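Local coordinates for uracil-dna glycosylase (Deinococcus radiodurans, PDB 4UQM), which belongs to the uracil-DNA glycosylase superfamily, whose members share an alpha/beta fold built on a central parallel sheet, at residues K174-L182 against T224-R233. The protein carries 1 engineered substitution. Residues are numbered along the deposited sequence; the frame is centred on the assembly and turned at random.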
loop_
_atom_site.group_PDB
_atom_site.type_symbol
_atom_site.label_atom_id
_atom_site.label_comp_id
_atom_site.label_asym_id
_atom_site.label_seq_id
_atom_site.Cartn_x
_atom_site.Cartn_y
_atom_site.Cartn_z
ATOM N N LYS A 174 17.309 -1.309 1.061
ATOM C CA LYS A 174 17.739 -0.223 1.958
ATOM C C LYS A 174 18.414 -0.804 3.196
ATOM O O LYS A 174 17.998 -1.847 3.718
ATOM C CB LYS A 174 16.562 0.658 2.366
ATOM C CG LYS A 174 15.909 1.482 1.244
ATOM C CD LYS A 174 14.505 1.911 1.646
ATOM C CE LYS A 174 14.402 2.763 2.861
ATOM N NZ LYS A 174 14.212 4.177 2.640
ATOM N N GLU A 175 19.406 -0.083 3.690
ATOM C CA GLU A 175 20.176 -0.511 4.855
ATOM C C GLU A 175 19.438 -0.202 6.162
ATOM O O GLU A 175 19.383 -1.044 7.052
ATOM C CB GLU A 175 21.603 0.072 4.785
ATOM C CG GLU A 175 22.318 -0.431 3.510
ATOM C CD GLU A 175 23.680 0.175 3.179
ATOM O OE1 GLU A 175 23.807 1.440 3.076
ATOM O OE2 GLU A 175 24.609 -0.648 2.913
ATOM N N GLU A 176 18.813 0.955 6.229
ATOM C CA GLU A 176 18.095 1.350 7.449
ATOM C C GLU A 176 16.790 0.618 7.575
ATOM O O GLU A 176 16.142 0.357 6.578
ATOM C CB GLU A 176 17.829 2.839 7.523
ATOM C CG GLU A 176 17.855 3.301 8.978
ATOM C CD GLU A 176 18.023 4.796 9.139
ATOM O OE1 GLU A 176 17.859 5.509 8.106
ATOM O OE2 GLU A 176 18.331 5.243 10.281
ATOM N N ARG A 177 16.447 0.281 8.817
ATOM C CA ARG A 177 15.241 -0.467 9.112
ATOM C C ARG A 177 13.979 0.063 8.427
ATOM O O ARG A 177 13.594 1.239 8.530
ATOM C CB ARG A 177 14.968 -0.478 10.625
ATOM C CG ARG A 177 13.647 -1.149 10.981
ATOM C CD ARG A 177 13.612 -1.587 12.410
ATOM N NE ARG A 177 14.469 -2.763 12.683
ATOM C CZ ARG A 177 14.527 -3.372 13.855
ATOM N NH1 ARG A 177 13.933 -2.841 14.932
ATOM N NH2 ARG A 177 15.256 -4.474 14.000
ATOM N N VAL A 178 13.283 -0.845 7.778
ATOM C CA VAL A 178 11.935 -0.668 7.302
ATOM C C VAL A 178 11.059 -1.727 7.953
ATOM O O VAL A 178 11.439 -2.922 8.062
ATOM C CB VAL A 178 11.876 -0.784 5.768
ATOM C CG1 VAL A 178 10.476 -0.720 5.291
ATOM C CG2 VAL A 178 12.696 0.343 5.149
ATOM N N VAL A 179 9.888 -1.304 8.388
ATOM C CA VAL A 179 8.858 -2.231 8.849
ATOM C C VAL A 179 7.892 -2.510 7.728
ATOM O O VAL A 179 7.245 -1.586 7.199
ATOM C CB VAL A 179 8.146 -1.675 10.098
ATOM C CG1 VAL A 179 7.067 -2.648 10.596
ATOM C CG2 VAL A 179 9.108 -1.267 11.227
ATOM N N PHE A 180 7.757 -3.765 7.369
ATOM C CA PHE A 180 6.818 -4.222 6.380
ATOM C C PHE A 180 5.617 -4.822 7.065
ATOM O O PHE A 180 5.766 -5.796 7.825
ATOM C CB PHE A 180 7.464 -5.301 5.495
ATOM C CG PHE A 180 8.667 -4.838 4.676
ATOM C CD1 PHE A 180 9.924 -4.665 5.248
ATOM C CD2 PHE A 180 8.529 -4.610 3.315
ATOM C CE1 PHE A 180 11.011 -4.321 4.468
ATOM C CE2 PHE A 180 9.620 -4.226 2.512
ATOM C CZ PHE A 180 10.858 -4.072 3.108
ATOM N N ILE A 181 4.448 -4.274 6.773
ATOM C CA ILE A 181 3.166 -4.758 7.308
ATOM C C ILE A 181 2.395 -5.399 6.161
ATOM O O ILE A 181 1.986 -4.737 5.231
ATOM C CB ILE A 181 2.318 -3.598 7.929
ATOM C CG1 ILE A 181 3.121 -2.864 9.017
ATOM C CG2 ILE A 181 0.965 -4.104 8.422
ATOM C CD1 ILE A 181 2.381 -1.611 9.495
ATOM N N LEU A 182 2.221 -6.735 6.259
ATOM C CA LEU A 182 1.623 -7.530 5.167
ATOM C C LEU A 182 0.236 -7.908 5.632
ATOM O O LEU A 182 0.072 -8.747 6.550
ATOM C CB LEU A 182 2.504 -8.749 4.885
ATOM C CG LEU A 182 3.993 -8.420 4.628
ATOM C CD1 LEU A 182 4.755 -9.720 4.325
ATOM C CD2 LEU A 182 4.162 -7.403 3.505
ATOM N N THR A 224 4.970 -1.641 15.049
ATOM C CA THR A 224 5.771 -0.875 14.088
ATOM C C THR A 224 6.593 0.205 14.799
ATOM O O THR A 224 7.782 0.374 14.540
ATOM C CB THR A 224 4.832 -0.262 13.024
ATOM O OG1 THR A 224 4.294 -1.315 12.233
ATOM C CG2 THR A 224 5.575 0.728 12.121
ATOM N N ASN A 225 5.935 0.954 15.673
ATOM C CA ASN A 225 6.603 2.046 16.341
ATOM C C ASN A 225 7.703 1.574 17.276
ATOM O O ASN A 225 8.776 2.189 17.337
ATOM C CB ASN A 225 5.625 2.966 17.036
ATOM C CG ASN A 225 4.932 3.890 16.061
ATOM O OD1 ASN A 225 5.292 3.947 14.901
ATOM N ND2 ASN A 225 3.943 4.632 16.541
ATOM N N GLU A 226 7.487 0.444 17.932
ATOM C CA GLU A 226 8.527 -0.084 18.801
ATOM C C GLU A 226 9.763 -0.505 17.982
ATOM O O GLU A 226 10.891 -0.187 18.346
ATOM C CB GLU A 226 7.957 -1.228 19.629
ATOM C CG GLU A 226 8.964 -1.903 20.560
ATOM C CD GLU A 226 8.347 -2.980 21.448
ATOM O OE1 GLU A 226 7.099 -3.211 21.338
ATOM O OE2 GLU A 226 9.091 -3.578 22.271
ATOM N N ALA A 227 9.530 -1.162 16.843
ATOM C CA ALA A 227 10.637 -1.534 15.968
ATOM C C ALA A 227 11.396 -0.309 15.434
ATOM O O ALA A 227 12.634 -0.308 15.343
ATOM C CB ALA A 227 10.146 -2.407 14.813
ATOM N N LEU A 228 10.659 0.708 14.982
ATOM C CA LEU A 228 11.318 1.924 14.487
ATOM C C LEU A 228 12.166 2.541 15.582
ATOM O O LEU A 228 13.322 2.890 15.362
ATOM C CB LEU A 228 10.310 2.922 13.961
ATOM C CG LEU A 228 9.589 2.486 12.673
ATOM C CD1 LEU A 228 8.384 3.357 12.367
ATOM C CD2 LEU A 228 10.582 2.448 11.518
ATOM N N GLU A 229 11.584 2.649 16.778
ATOM C CA GLU A 229 12.287 3.304 17.871
ATOM C C GLU A 229 13.542 2.559 18.257
ATOM O O GLU A 229 14.588 3.188 18.488
ATOM C CB GLU A 229 11.353 3.415 19.052
ATOM C CG GLU A 229 10.319 4.485 18.851
ATOM C CD GLU A 229 9.120 4.347 19.788
ATOM O OE1 GLU A 229 9.165 3.517 20.688
ATOM O OE2 GLU A 229 8.070 4.972 19.567
ATOM N N LYS A 230 13.483 1.239 18.279
ATOM C CA LYS A 230 14.671 0.445 18.632
ATOM C C LYS A 230 15.811 0.580 17.614
ATOM O O LYS A 230 16.976 0.390 17.970
ATOM C CB LYS A 230 14.323 -1.030 18.832
ATOM C CG LYS A 230 13.313 -1.299 19.943
ATOM C CD LYS A 230 13.826 -1.118 21.356
ATOM C CE LYS A 230 12.671 -1.241 22.354
ATOM N NZ LYS A 230 11.996 -2.585 22.249
ATOM N N ALA A 231 15.464 0.929 16.363
ATOM C CA ALA A 231 16.454 1.211 15.317
ATOM C C ALA A 231 16.885 2.683 15.203
ATOM O O ALA A 231 17.626 3.048 14.305
ATOM C CB ALA A 231 15.935 0.700 13.966
ATOM N N GLY A 232 16.404 3.553 16.087
ATOM C CA GLY A 232 16.736 4.984 15.980
ATOM C C GLY A 232 16.018 5.729 14.866
ATOM O O GLY A 232 16.387 6.855 14.504
ATOM N N ARG A 233 14.968 5.122 14.341
ATOM C CA ARG A 233 14.091 5.771 13.427
ATOM C C ARG A 233 12.971 6.330 14.361
ATOM O O ARG A 233 12.657 5.811 15.452
ATOM C CB ARG A 233 13.612 4.803 12.326
ATOM C CG ARG A 233 14.743 4.077 11.605
ATOM C CD ARG A 233 14.416 3.664 10.188
ATOM N NE ARG A 233 14.342 4.849 9.329
ATOM C CZ ARG A 233 14.060 4.875 8.026
ATOM N NH1 ARG A 233 13.752 3.795 7.313
ATOM N NH2 ARG A 233 14.022 6.057 7.438
#
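R177 and R233 each reach across to a backbone carbonyl of the other's segment, and the two bonds tie the loop that leads into strand 179-183 of the parallel four-stranded sheet to helix 220-230 and the turn that follows it; the helix packs on one face of that sheet in this alpha/beta fold. The short strand and helix axes run nearly antiparallel, at 164° and 9.5 Å apart. Along the strand, side chains alternate: V179 and I181 face the helix, whereas F180 turns to the other face, against helix 160-172. Beta-branched valine suits a strand, and the methyls of V179 divide the helix surface between them: CG1, anti to the backbone N, meets T224 obliquely, 3.5 Å from OG1, while CG2 meets A227 CB at 3.9 Å and the CD2 methyl of L228. I181 crosses T224 at about a right angle, its CD1 reaching T224 OG1 at 3.4 Å; this hydroxyl, buried among apolar groups, is hydrogen-bonded to P220 O within its own helix. A227 and A231, with no more than a methyl, let R177 lie close along the helix, R177 CD resting 3.6 Å from A231 CB. Bent at chi3, R177 brings NH1 to A227 O (2.9 Å), which lies near the guanidinium plane; A231 N reaches the same oxygen from the opposite face of the carbonyl, and R177 NE hydrogen-bonds to N198 O. Beyond the helix, G232 takes the positive phi of a Schellman motif, a conformation that favours glycine, and the chain turns back to R233. The E176 carboxylate stacks over one face of the R233 guanidinium, their planes 1° apart, a long charge pairing to which no N-H points. R233 NH1 serves two carbonyls, V75 O and R177 O; the bond to R177 O is short and almost straight, 2.8 Å at 177°, with the donor above the carbonyl plane.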